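Local coordinates for gingipain R2 Pro-Domain (Porphyromonas gingivalis, PDB 4IEF), which is the prodomain of the arginine-specific cysteine protease gingipain R2 and probably binds the enzyme, keeping it inactive until maturation, at residues A[139-144]-A[197-202]. Numbering follows the deposited sequence.
With CA (calcium ion), chain K.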
ATOM      1  N   PHE A 139      -7.896  16.784  -0.096  1.00 28.68           N
ATOM      2  CA  PHE A 139      -6.532  16.319   0.124  1.00 28.23           C
ATOM      3  C   PHE A 139      -5.637  16.701  -1.045  1.00 32.91           C
ATOM      4  O   PHE A 139      -6.133  17.021  -2.123  1.00 32.65           O
ATOM      5  CB  PHE A 139      -6.521  14.788   0.334  1.00 28.84           C
ATOM      6  CG  PHE A 139      -6.990  13.950  -0.836  1.00 29.98           C
ATOM      7  CD1 PHE A 139      -6.090  13.492  -1.788  1.00 33.51           C
ATOM      8  CD2 PHE A 139      -8.326  13.567  -0.950  1.00 31.12           C
ATOM      9  CE1 PHE A 139      -6.522  12.695  -2.856  1.00 34.68           C
ATOM     10  CE2 PHE A 139      -8.756  12.771  -2.020  1.00 33.72           C
ATOM     11  CZ  PHE A 139      -7.853  12.342  -2.966  1.00 32.70           C
ATOM     12  N   ILE A 140      -4.316  16.634  -0.843  1.00 30.00           N
ATOM     13  CA  ILE A 140      -3.359  16.865  -1.909  1.00 30.37           C
ATOM     14  C   ILE A 140      -2.537  15.585  -2.069  1.00 34.41           C
ATOM     15  O   ILE A 140      -1.945  15.093  -1.104  1.00 32.60           O
ATOM     16  CB  ILE A 140      -2.480  18.137  -1.717  1.00 34.70           C
ATOM     17  CG1 ILE A 140      -3.364  19.429  -1.684  1.00 35.89           C
ATOM     18  CG2 ILE A 140      -1.415  18.229  -2.831  1.00 35.90           C
ATOM     19  CD1 ILE A 140      -2.728  20.651  -0.995  1.00 45.40           C
ATOM     20  N   LEU A 141      -2.549  15.028  -3.289  1.00 32.17           N
ATOM     21  CA  LEU A 141      -1.760  13.864  -3.658  1.00 32.19           C
ATOM     22  C   LEU A 141      -0.713  14.353  -4.645  1.00 37.01           C
ATOM     23  O   LEU A 141      -0.989  14.477  -5.838  1.00 36.76           O
ATOM     24  CB  LEU A 141      -2.628  12.708  -4.215  1.00 31.90           C
ATOM     25  CG  LEU A 141      -1.891  11.449  -4.722  1.00 36.86           C
ATOM     26  CD1 LEU A 141      -0.987  10.846  -3.644  1.00 36.78           C
ATOM     27  CD2 LEU A 141      -2.877  10.420  -5.242  1.00 39.62           C
ATOM     28  N   ARG A 142       0.474  14.702  -4.106  1.00 34.64           N
ATOM     29  CA  ARG A 142       1.641  15.237  -4.812  1.00 35.21           C
ATOM     30  C   ARG A 142       1.293  16.575  -5.509  1.00 40.59           C
ATOM     31  O   ARG A 142       1.331  17.613  -4.849  1.00 40.90           O
ATOM     32  CB  ARG A 142       2.255  14.200  -5.775  1.00 32.86           C
ATOM     33  CG  ARG A 142       3.670  14.550  -6.189  1.00 40.47           C
ATOM     34  CD  ARG A 142       4.496  13.353  -6.565  1.00 46.79           C
ATOM     35  NE  ARG A 142       5.909  13.716  -6.649  1.00 49.39           N
ATOM     36  CZ  ARG A 142       6.875  13.209  -5.890  1.00 54.65           C
ATOM     37  NH1 ARG A 142       6.604  12.261  -4.999  1.00 34.81           N
ATOM     38  NH2 ARG A 142       8.125  13.620  -6.036  1.00 43.88           N
ATOM     39  N   ASP A 143       0.943  16.550  -6.808  1.00 38.55           N
ATOM     40  CA  ASP A 143       0.638  17.757  -7.582  1.00 40.13           C
ATOM     41  C   ASP A 143      -0.864  17.905  -7.893  1.00 43.02           C
ATOM     42  O   ASP A 143      -1.242  18.847  -8.595  1.00 43.66           O
ATOM     43  CB  ASP A 143       1.447  17.763  -8.898  1.00 43.39           C
ATOM     44  CG  ASP A 143       2.953  17.751  -8.710  1.00 54.38           C
ATOM     45  OD1 ASP A 143       3.605  16.804  -9.204  1.00 54.96           O
ATOM     46  OD2 ASP A 143       3.479  18.689  -8.080  1.00 61.72           O
ATOM     47  N   VAL A 144      -1.715  16.999  -7.369  1.00 37.41           N
ATOM     48  CA  VAL A 144      -3.154  17.045  -7.648  1.00 36.40           C
ATOM     49  C   VAL A 144      -3.963  17.174  -6.343  1.00 38.62           C
ATOM     50  O   VAL A 144      -3.757  16.399  -5.403  1.00 36.61           O
ATOM     51  CB  VAL A 144      -3.637  15.825  -8.495  1.00 39.24           C
ATOM     52  CG1 VAL A 144      -5.134  15.921  -8.788  1.00 38.80           C
ATOM     53  CG2 VAL A 144      -2.858  15.707  -9.805  1.00 39.98           C
ATOM     54  N   ASP A 197       0.267   7.699 -13.524  1.00 45.37           N
ATOM     55  CA  ASP A 197      -0.517   6.465 -13.467  1.00 45.14           C
ATOM     56  C   ASP A 197      -1.228   6.299 -12.114  1.00 46.07           C
ATOM     57  O   ASP A 197      -2.263   5.631 -12.053  1.00 44.99           O
ATOM     58  CB  ASP A 197       0.355   5.242 -13.760  1.00 48.49           C
ATOM     59  CG  ASP A 197      -0.402   4.177 -14.520  1.00 63.10           C
ATOM     60  OD1 ASP A 197      -0.538   4.314 -15.758  1.00 66.41           O
ATOM     61  OD2 ASP A 197      -0.881   3.221 -13.879  1.00 66.54           O
ATOM     62  N   ILE A 198      -0.682   6.913 -11.042  1.00 40.88           N
ATOM     63  CA  ILE A 198      -1.289   6.898  -9.706  1.00 38.96           C
ATOM     64  C   ILE A 198      -2.552   7.778  -9.763  1.00 41.70           C
ATOM     65  O   ILE A 198      -3.605   7.349  -9.292  1.00 39.48           O
ATOM     66  CB  ILE A 198      -0.270   7.348  -8.609  1.00 41.13           C
ATOM     67  CG1 ILE A 198       0.801   6.259  -8.382  1.00 41.49           C
ATOM     68  CG2 ILE A 198      -0.963   7.729  -7.289  1.00 40.36           C
ATOM     69  CD1 ILE A 198       2.098   6.754  -7.797  1.00 47.99           C
ATOM     70  N   TYR A 199      -2.447   8.978 -10.384  1.00 39.23           N
ATOM     71  CA  TYR A 199      -3.561   9.917 -10.541  1.00 38.86           C
ATOM     72  C   TYR A 199      -4.709   9.294 -11.338  1.00 43.62           C
ATOM     73  O   TYR A 199      -5.874   9.492 -10.989  1.00 42.10           O
ATOM     74  CB  TYR A 199      -3.109  11.210 -11.245  1.00 40.59           C
ATOM     75  CG  TYR A 199      -1.994  11.999 -10.590  1.00 41.41           C
ATOM     76  CD1 TYR A 199      -1.065  12.692 -11.358  1.00 44.60           C
ATOM     77  CD2 TYR A 199      -1.920  12.126  -9.204  1.00 40.74           C
ATOM     78  CE1 TYR A 199      -0.055  13.445 -10.766  1.00 45.22           C
ATOM     79  CE2 TYR A 199      -0.907  12.867  -8.600  1.00 41.78           C
ATOM     80  CZ  TYR A 199       0.015  13.537  -9.387  1.00 50.91           C
ATOM     81  OH  TYR A 199       1.003  14.294  -8.809  1.00 52.87           O
ATOM     82  N   LYS A 200      -4.368   8.535 -12.403  1.00 42.19           N
ATOM     83  CA  LYS A 200      -5.323   7.866 -13.290  1.00 42.60           C
ATOM     84  C   LYS A 200      -6.125   6.793 -12.551  1.00 45.72           C
ATOM     85  O   LYS A 200      -7.320   6.647 -12.808  1.00 45.77           O
ATOM     86  CB  LYS A 200      -4.601   7.243 -14.496  1.00 46.50           C
ATOM     87  CG  LYS A 200      -4.108   8.258 -15.514  1.00 60.12           C
ATOM     88  CD  LYS A 200      -3.473   7.588 -16.725  1.00 70.91           C
ATOM     89  CE  LYS A 200      -2.923   8.591 -17.717  1.00 82.34           C
ATOM     90  NZ  LYS A 200      -3.991   9.290 -18.486  1.00 89.96           N
ATOM     91  N   SER A 201      -5.473   6.059 -11.627  1.00 41.26           N
ATOM     92  CA  SER A 201      -6.099   4.988 -10.851  1.00 40.07           C
ATOM     93  C   SER A 201      -6.851   5.509  -9.622  1.00 43.22           C
ATOM     94  O   SER A 201      -7.846   4.902  -9.237  1.00 44.27           O
ATOM     95  CB  SER A 201      -5.060   3.956 -10.423  1.00 43.62           C
ATOM     96  OG  SER A 201      -4.013   4.548  -9.675  1.00 56.77           O
ATOM     97  N   VAL A 202      -6.380   6.603  -8.996  1.00 38.20           N
ATOM     98  CA  VAL A 202      -7.022   7.183  -7.812  1.00 36.57           C
ATOM     99  C   VAL A 202      -8.254   8.006  -8.245  1.00 40.17           C
ATOM    100  O   VAL A 202      -9.335   7.796  -7.704  1.00 39.00           O
ATOM    101  CB  VAL A 202      -6.017   8.015  -6.954  1.00 40.12           C
ATOM    102  CG1 VAL A 202      -6.728   8.908  -5.942  1.00 39.30           C
ATOM    103  CG2 VAL A 202      -5.016   7.111  -6.244  1.00 39.51           C
TER
HETATM  104 CA    CA K 702      -0.366  14.696   0.805  1.00 27.98          CA
HETATM  105  O   HOH W   1       0.164  14.770   3.326  1.00 26.87           O
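Tyr199 reaches from the helix to the hairpin turn at 141-144, where its hydroxyl accepts a hydrogen bond from the backbone of Asp143 (N to Tyr199 OH 3.0 Å, fairly straight at 158°). With CG anti to the carbonyl carbon (chi1 -58°), the ring extends from the helix toward the turn. A methyl of Val144 sits almost exactly over the centre of one face: CG2 lies 3.5 Å from the Tyr199 ring centroid, a CH-pi contact only 6° off the normal. Valine's beta branch suits this place, since one of its two methyls, CG2, is directed over the ring. Near the ring plane, at its edge, Leu141 O lies 3.2 Å from Tyr199 CE2, while Arg142 CB packs beside the hydroxyl, 3.3 Å from Tyr199 OH. The type II' turn is closed by two backbone bonds, Val144 N to Leu141 O and Leu141 N to Val144 O, and the tyrosine packs against it.

Beside the ring, Leu141 brings its CD2 methyl to Ile198 CG2 at 3.9 Å, the two side chains crossing at about a right angle, and meets Val202 tip to tip. Ile198 and Val202, one helical turn apart, give the leucine an apolar surface. Arg142 instead extends away, its guanidinium hydrogen-bonded to the backbone of another protein's chain. The turn links the antiparallel strands 133-141 and 144-157, with helix 196-202 packed against it; Tyr206 meets the Tyr199 ring, Phe203 touches Val144, and Ile140 O binds a calcium ion shared with the other protein.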